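Local coordinates for protein putidaredoxin reductase (Pseudomonas putida, PDB 1Q1R) that probably passes electrons from a reduced pyridine nucleotide through its bound FAD to putidaredoxin, which serves the cytochrome P450cam monooxygenase, at residues Ala3-Val17 against Trp28-Pro42. Sequence-based numbering, arbitrary orientation.
Sequences ANDNVVIVGTGLAGV and WEGNIRLVGDATVIP. With FAD (flavin-adenine dinucleotide), chain C.
Strands 6-10 and 31-35 run parallel, their axes 4.8 Å apart and 16° askew, and five backbone hydrogen bonds alternate between them from Val7 N to Asn31 O as far as Gly11 N to Val35 O. Beside the first of these, Asn31 ND2 donates to Asn6 OD1 over 2.9 Å, the oxygen lying near the Asn31 amide plane while the two amides are turned 41° apart. An alanine at Asn6 would remove that acceptor and would probably leave the Asn31 amide free to turn. On the other face, Val7 CG1, held between its backbone N and carbonyl carbon (chi1 55°), lies 3.6 Å from Ile32 CG1. Ile9 CG2 meets Leu34 CD2, also at 3.6 Å, and helix 14-25 packs over this face, Leu23 against Val7 and Val19 and Ala20 against Ile9. The beta-alpha-beta unit turns at Gly11 and Gly13, with Gly16 in the helix's first turn, consistent with the Rossmann-type GxGxxG motif: Ala15 N bonds FAD O1P at 3.0 Å, and FAD O2B donates to Asp37 OD2 at 2.6 Å. Thr12 OG1 bonds three waters, which lead to Ala38 N, Ala38 O, Val40 O and FAD O3B. The Val17 and Pro42 side chains cross at about a right angle, with Val17 CG2 3.6 Å from Pro42 CB.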
loop_
_atom_site.group_PDB
_atom_site.type_symbol
_atom_site.label_atom_id
_atom_site.label_comp_id
_atom_site.label_asym_id
_atom_site.label_seq_id
_atom_site.Cartn_x
_atom_site.Cartn_y
_atom_site.Cartn_z
ATOM N N ALA A 3 -6.390 -5.202 -32.750
ATOM C CA ALA A 3 -5.216 -6.008 -33.069
ATOM C C ALA A 3 -4.114 -5.193 -33.738
ATOM O O ALA A 3 -3.164 -5.750 -34.289
ATOM C CB ALA A 3 -5.616 -7.173 -33.968
ATOM N N ASN A 4 -4.238 -3.872 -33.685
ATOM C CA ASN A 4 -3.249 -2.993 -34.294
ATOM C C ASN A 4 -2.751 -1.961 -33.290
ATOM O O ASN A 4 -1.592 -1.543 -33.336
ATOM C CB ASN A 4 -3.853 -2.281 -35.507
ATOM C CG ASN A 4 -2.859 -1.372 -36.207
ATOM O OD1 ASN A 4 -2.368 -0.401 -35.627
ATOM N ND2 ASN A 4 -2.556 -1.685 -37.463
ATOM N N ASP A 5 -3.634 -1.551 -32.387
ATOM C CA ASP A 5 -3.276 -0.567 -31.377
ATOM C C ASP A 5 -2.267 -1.135 -30.389
ATOM O O ASP A 5 -2.451 -2.230 -29.855
ATOM C CB ASP A 5 -4.522 -0.097 -30.627
ATOM C CG ASP A 5 -5.472 0.681 -31.512
ATOM O OD1 ASP A 5 -6.013 0.088 -32.470
ATOM O OD2 ASP A 5 -5.673 1.887 -31.251
ATOM N N ASN A 6 -1.197 -0.383 -30.155
ATOM C CA ASN A 6 -0.160 -0.801 -29.223
ATOM C C ASN A 6 -0.346 -0.086 -27.891
ATOM O O ASN A 6 -0.579 1.125 -27.845
ATOM C CB ASN A 6 1.230 -0.473 -29.777
ATOM C CG ASN A 6 1.478 -1.090 -31.137
ATOM O OD1 ASN A 6 1.263 -2.285 -31.339
ATOM N ND2 ASN A 6 1.945 -0.276 -32.079
ATOM N N VAL A 7 -0.246 -0.841 -26.806
ATOM C CA VAL A 7 -0.390 -0.260 -25.484
ATOM C C VAL A 7 0.934 -0.349 -24.739
ATOM O O VAL A 7 1.582 -1.395 -24.728
ATOM C CB VAL A 7 -1.492 -0.981 -24.669
ATOM C CG1 VAL A 7 -1.215 -2.475 -24.616
ATOM C CG2 VAL A 7 -1.562 -0.403 -23.265
ATOM N N VAL A 8 1.340 0.764 -24.140
ATOM C CA VAL A 8 2.579 0.812 -23.373
ATOM C C VAL A 8 2.236 1.055 -21.907
ATOM O O VAL A 8 1.486 1.976 -21.574
ATOM C CB VAL A 8 3.512 1.939 -23.866
ATOM C CG1 VAL A 8 4.724 2.051 -22.953
ATOM C CG2 VAL A 8 3.952 1.655 -25.299
ATOM N N ILE A 9 2.783 0.217 -21.037
ATOM C CA ILE A 9 2.538 0.324 -19.607
ATOM C C ILE A 9 3.848 0.664 -18.910
ATOM O O ILE A 9 4.809 -0.092 -18.987
ATOM C CB ILE A 9 1.989 -1.015 -19.054
ATOM C CG1 ILE A 9 0.706 -1.392 -19.805
ATOM C CG2 ILE A 9 1.728 -0.900 -17.561
ATOM C CD1 ILE A 9 0.232 -2.820 -19.563
ATOM N N VAL A 10 3.889 1.811 -18.243
ATOM C CA VAL A 10 5.094 2.236 -17.537
ATOM C C VAL A 10 5.000 1.816 -16.070
ATOM O O VAL A 10 4.189 2.344 -15.307
ATOM C CB VAL A 10 5.278 3.766 -17.614
ATOM C CG1 VAL A 10 6.572 4.168 -16.925
ATOM C CG2 VAL A 10 5.278 4.219 -19.073
ATOM N N GLY A 11 5.833 0.857 -15.685
ATOM C CA GLY A 11 5.818 0.380 -14.319
ATOM C C GLY A 11 5.463 -1.091 -14.300
ATOM O O GLY A 11 4.419 -1.498 -14.814
ATOM N N THR A 12 6.332 -1.892 -13.695
ATOM C CA THR A 12 6.119 -3.327 -13.626
ATOM C C THR A 12 5.792 -3.823 -12.222
ATOM O O THR A 12 6.212 -4.911 -11.824
ATOM C CB THR A 12 7.345 -4.084 -14.161
ATOM O OG1 THR A 12 8.484 -3.785 -13.345
ATOM C CG2 THR A 12 7.637 -3.661 -15.601
ATOM N N GLY A 13 5.063 -3.007 -11.468
ATOM C CA GLY A 13 4.636 -3.408 -10.143
ATOM C C GLY A 13 3.315 -4.132 -10.364
ATOM O O GLY A 13 2.943 -4.382 -11.514
ATOM N N LEU A 14 2.602 -4.467 -9.293
ATOM C CA LEU A 14 1.322 -5.165 -9.413
ATOM C C LEU A 14 0.335 -4.454 -10.341
ATOM O O LEU A 14 -0.321 -5.089 -11.166
ATOM C CB LEU A 14 0.680 -5.327 -8.031
ATOM C CG LEU A 14 -0.712 -5.977 -7.986
ATOM C CD1 LEU A 14 -0.661 -7.416 -8.501
ATOM C CD2 LEU A 14 -1.216 -5.950 -6.552
ATOM N N ALA A 15 0.224 -3.139 -10.192
ATOM C CA ALA A 15 -0.699 -2.356 -11.010
ATOM C C ALA A 15 -0.442 -2.536 -12.502
ATOM O O ALA A 15 -1.354 -2.874 -13.260
ATOM C CB ALA A 15 -0.610 -0.882 -10.632
ATOM N N GLY A 16 0.802 -2.319 -12.923
ATOM C CA GLY A 16 1.135 -2.463 -14.330
ATOM C C GLY A 16 0.951 -3.865 -14.874
ATOM O O GLY A 16 0.351 -4.054 -15.933
ATOM N N VAL A 17 1.471 -4.853 -14.152
ATOM C CA VAL A 17 1.373 -6.248 -14.566
ATOM C C VAL A 17 -0.078 -6.725 -14.659
ATOM O O VAL A 17 -0.435 -7.463 -15.582
ATOM C CB VAL A 17 2.163 -7.168 -13.590
ATOM C CG1 VAL A 17 1.870 -8.629 -13.880
ATOM C CG2 VAL A 17 3.666 -6.897 -13.730
ATOM N N TRP A 28 -7.837 -8.457 -25.610
ATOM C CA TRP A 28 -6.992 -7.504 -26.319
ATOM C C TRP A 28 -6.102 -8.268 -27.302
ATOM O O TRP A 28 -5.453 -9.245 -26.931
ATOM C CB TRP A 28 -6.150 -6.715 -25.315
ATOM C CG TRP A 28 -5.269 -5.668 -25.927
ATOM C CD1 TRP A 28 -3.983 -5.824 -26.349
ATOM C CD2 TRP A 28 -5.610 -4.298 -26.171
ATOM N NE1 TRP A 28 -3.496 -4.637 -26.838
ATOM C CE2 TRP A 28 -4.474 -3.683 -26.741
ATOM C CE3 TRP A 28 -6.764 -3.530 -25.963
ATOM C CZ2 TRP A 28 -4.456 -2.332 -27.107
ATOM C CZ3 TRP A 28 -6.747 -2.187 -26.328
ATOM C CH2 TRP A 28 -5.597 -1.603 -26.893
ATOM N N GLU A 29 -6.090 -7.820 -28.557
ATOM C CA GLU A 29 -5.307 -8.466 -29.615
ATOM C C GLU A 29 -4.044 -7.704 -29.997
ATOM O O GLU A 29 -3.127 -8.272 -30.590
ATOM C CB GLU A 29 -6.171 -8.646 -30.867
ATOM C CG GLU A 29 -7.305 -9.651 -30.723
ATOM C CD GLU A 29 -6.817 -11.089 -30.747
ATOM O OE1 GLU A 29 -6.017 -11.465 -29.861
ATOM O OE2 GLU A 29 -7.235 -11.843 -31.655
ATOM N N GLY A 30 -4.005 -6.419 -29.666
ATOM C CA GLY A 30 -2.847 -5.608 -29.995
ATOM C C GLY A 30 -1.604 -5.992 -29.217
ATOM O O GLY A 30 -1.585 -6.998 -28.508
ATOM N N ASN A 31 -0.558 -5.184 -29.351
ATOM C CA ASN A 31 0.697 -5.432 -28.655
ATOM C C ASN A 31 0.706 -4.767 -27.285
ATOM O O ASN A 31 0.186 -3.662 -27.112
ATOM C CB ASN A 31 1.867 -4.911 -29.485
ATOM C CG ASN A 31 2.048 -5.681 -30.773
ATOM O OD1 ASN A 31 2.516 -6.822 -30.767
ATOM N ND2 ASN A 31 1.664 -5.071 -31.886
ATOM N N ILE A 32 1.303 -5.451 -26.316
ATOM C CA ILE A 32 1.390 -4.941 -24.954
ATOM C C ILE A 32 2.850 -4.873 -24.523
ATOM O O ILE A 32 3.558 -5.877 -24.534
ATOM C CB ILE A 32 0.627 -5.855 -23.973
ATOM C CG1 ILE A 32 -0.819 -6.030 -24.446
ATOM C CG2 ILE A 32 0.669 -5.263 -22.566
ATOM C CD1 ILE A 32 -1.615 -7.036 -23.642
ATOM N N ARG A 33 3.298 -3.683 -24.146
ATOM C CA ARG A 33 4.673 -3.511 -23.705
ATOM C C ARG A 33 4.754 -3.037 -22.265
ATOM O O ARG A 33 4.238 -1.976 -21.924
ATOM C CB ARG A 33 5.412 -2.509 -24.600
ATOM C CG ARG A 33 6.438 -3.148 -25.520
ATOM C CD ARG A 33 7.572 -2.181 -25.834
ATOM N NE ARG A 33 8.718 -2.855 -26.444
ATOM C CZ ARG A 33 8.744 -3.308 -27.693
ATOM N NH1 ARG A 33 7.684 -3.158 -28.478
ATOM N NH2 ARG A 33 9.829 -3.916 -28.157
ATOM N N LEU A 34 5.398 -3.840 -21.423
ATOM C CA LEU A 34 5.593 -3.498 -20.023
ATOM C C LEU A 34 7.006 -2.961 -19.923
ATOM O O LEU A 34 7.949 -3.633 -20.327
ATOM C CB LEU A 34 5.467 -4.734 -19.133
ATOM C CG LEU A 34 4.116 -5.077 -18.508
ATOM C CD1 LEU A 34 4.236 -6.403 -17.789
ATOM C CD2 LEU A 34 3.689 -3.977 -17.533
ATOM N N VAL A 35 7.154 -1.752 -19.399
ATOM C CA VAL A 35 8.472 -1.154 -19.262
ATOM C C VAL A 35 8.669 -0.682 -17.831
ATOM O O VAL A 35 7.875 0.101 -17.318
ATOM C CB VAL A 35 8.634 0.046 -20.218
ATOM C CG1 VAL A 35 10.057 0.588 -20.136
ATOM C CG2 VAL A 35 8.300 -0.379 -21.643
ATOM N N GLY A 36 9.724 -1.166 -17.184
ATOM C CA GLY A 36 9.982 -0.763 -15.814
ATOM C C GLY A 36 11.457 -0.591 -15.521
ATOM O O GLY A 36 12.300 -1.244 -16.140
ATOM N N ASP A 37 11.782 0.287 -14.581
ATOM C CA ASP A 37 13.179 0.501 -14.244
ATOM C C ASP A 37 13.715 -0.625 -13.370
ATOM O O ASP A 37 14.924 -0.789 -13.236
ATOM C CB ASP A 37 13.384 1.862 -13.566
ATOM C CG ASP A 37 12.518 2.058 -12.331
ATOM O OD1 ASP A 37 12.700 3.095 -11.654
ATOM O OD2 ASP A 37 11.662 1.199 -12.035
ATOM N N ALA A 38 12.811 -1.407 -12.783
ATOM C CA ALA A 38 13.222 -2.526 -11.943
ATOM C C ALA A 38 13.783 -3.616 -12.853
ATOM O O ALA A 38 13.303 -3.808 -13.966
ATOM C CB ALA A 38 12.026 -3.064 -11.147
ATOM N N THR A 39 14.803 -4.323 -12.385
ATOM C CA THR A 39 15.403 -5.386 -13.186
ATOM C C THR A 39 14.774 -6.749 -12.890
ATOM O O THR A 39 14.582 -7.558 -13.790
ATOM C CB THR A 39 16.928 -5.455 -12.948
ATOM O OG1 THR A 39 17.528 -4.228 -13.386
ATOM C CG2 THR A 39 17.547 -6.610 -13.724
ATOM N N VAL A 40 14.439 -6.986 -11.626
ATOM C CA VAL A 40 13.845 -8.246 -11.189
ATOM C C VAL A 40 12.525 -8.601 -11.871
ATOM O O VAL A 40 11.836 -7.747 -12.431
ATOM C CB VAL A 40 13.566 -8.227 -9.672
ATOM C CG1 VAL A 40 14.834 -7.861 -8.905
ATOM C CG2 VAL A 40 12.455 -7.235 -9.372
ATOM N N ILE A 41 12.178 -9.880 -11.802
ATOM C CA ILE A 41 10.923 -10.375 -12.358
ATOM C C ILE A 41 9.816 -9.812 -11.456
ATOM O O ILE A 41 9.928 -9.870 -10.234
ATOM C CB ILE A 41 10.888 -11.917 -12.305
ATOM C CG1 ILE A 41 12.018 -12.483 -13.167
ATOM C CG2 ILE A 41 9.530 -12.435 -12.773
ATOM C CD1 ILE A 41 12.391 -13.908 -12.824
ATOM N N PRO A 42 8.744 -9.247 -12.043
ATOM C CA PRO A 42 7.655 -8.688 -11.228
ATOM C C PRO A 42 7.252 -9.607 -10.074
ATOM O O PRO A 42 7.042 -10.806 -10.263
ATOM C CB PRO A 42 6.547 -8.474 -12.249
ATOM C CG PRO A 42 7.342 -8.032 -13.470
ATOM C CD PRO A 42 8.487 -9.037 -13.481
HETATM P PA FAD C . 4.830 -0.072 -7.428
HETATM O O1A FAD C . 5.673 0.987 -6.824
HETATM O O2A FAD C . 4.799 -1.405 -6.783
HETATM O O5B FAD C . 5.248 -0.276 -8.960
HETATM C C5B FAD C . 5.628 0.826 -9.794
HETATM C C4B FAD C . 6.869 0.425 -10.610
HETATM O O4B FAD C . 7.050 1.358 -11.735
HETATM C C3B FAD C . 8.145 0.537 -9.762
HETATM O O3B FAD C . 9.038 -0.529 -10.113
HETATM C C2B FAD C . 8.737 1.852 -10.206
HETATM O O2B FAD C . 10.156 1.846 -10.023
HETATM C C1B FAD C . 8.410 1.842 -11.686
HETATM N N9A FAD C . 8.573 3.162 -12.356
HETATM C C8A FAD C . 8.198 4.362 -11.880
HETATM N N7A FAD C . 8.537 5.308 -12.766
HETATM C C5A FAD C . 9.122 4.707 -13.798
HETATM C C6A FAD C . 9.677 5.166 -14.995
HETATM N N6A FAD C . 9.693 6.467 -15.274
HETATM N N1A FAD C . 10.210 4.272 -15.866
HETATM C C2A FAD C . 10.211 2.960 -15.593
HETATM N N3A FAD C . 9.685 2.501 -14.448
HETATM C C4A FAD C . 9.140 3.350 -13.543
HETATM N N1 FAD C . -0.963 -3.609 0.299
HETATM C C2 FAD C . -2.021 -4.354 0.835
HETATM O O2 FAD C . -3.156 -4.224 0.380
HETATM N N3 FAD C . -1.769 -5.257 1.883
HETATM C C4 FAD C . -0.456 -5.413 2.386
HETATM O O4 FAD C . -0.243 -6.238 3.272
HETATM C C4X FAD C . 0.602 -4.661 1.849
HETATM N N5 FAD C . 1.881 -4.841 2.290
HETATM C C5X FAD C . 2.942 -4.181 1.740
HETATM C C6 FAD C . 4.251 -4.419 2.208
HETATM C C7 FAD C . 5.352 -3.755 1.622
HETATM C C7M FAD C . 6.767 -4.007 2.175
HETATM C C8 FAD C . 5.140 -2.849 0.551
HETATM C C8M FAD C . 6.314 -2.128 -0.130
HETATM C C9 FAD C . 3.834 -2.612 0.086
HETATM C C9A FAD C . 2.734 -3.272 0.676
HETATM N N10 FAD C . 1.409 -3.056 0.209
HETATM C C10 FAD C . 0.341 -3.763 0.800
HETATM C "C1'" FAD C . 1.142 -2.079 -0.891
HETATM C "C2'" FAD C . 0.917 -2.808 -2.218
HETATM O "O2'" FAD C . 1.966 -3.762 -2.412
HETATM C "C3'" FAD C . 0.882 -1.816 -3.394
HETATM O "O3'" FAD C . -0.105 -0.810 -3.129
HETATM C "C4'" FAD C . 0.544 -2.538 -4.705
HETATM O "O4'" FAD C . 1.525 -3.545 -4.962
HETATM C "C5'" FAD C . 0.496 -1.577 -5.905
HETATM O "O5'" FAD C . 1.801 -1.097 -6.273
HETATM P P FAD C . 1.975 -0.329 -7.684
HETATM O O1P FAD C . 2.156 -1.345 -8.742
HETATM O O2P FAD C . 0.850 0.623 -7.821
HETATM O O3P FAD C . 3.330 0.544 -7.492
HETATM O O HOH W 1 9.683 -5.787 -11.787
HETATM O O HOH W 2 9.581 -1.403 -12.817
HETATM O O HOH W 3 10.698 -4.383 -14.915
#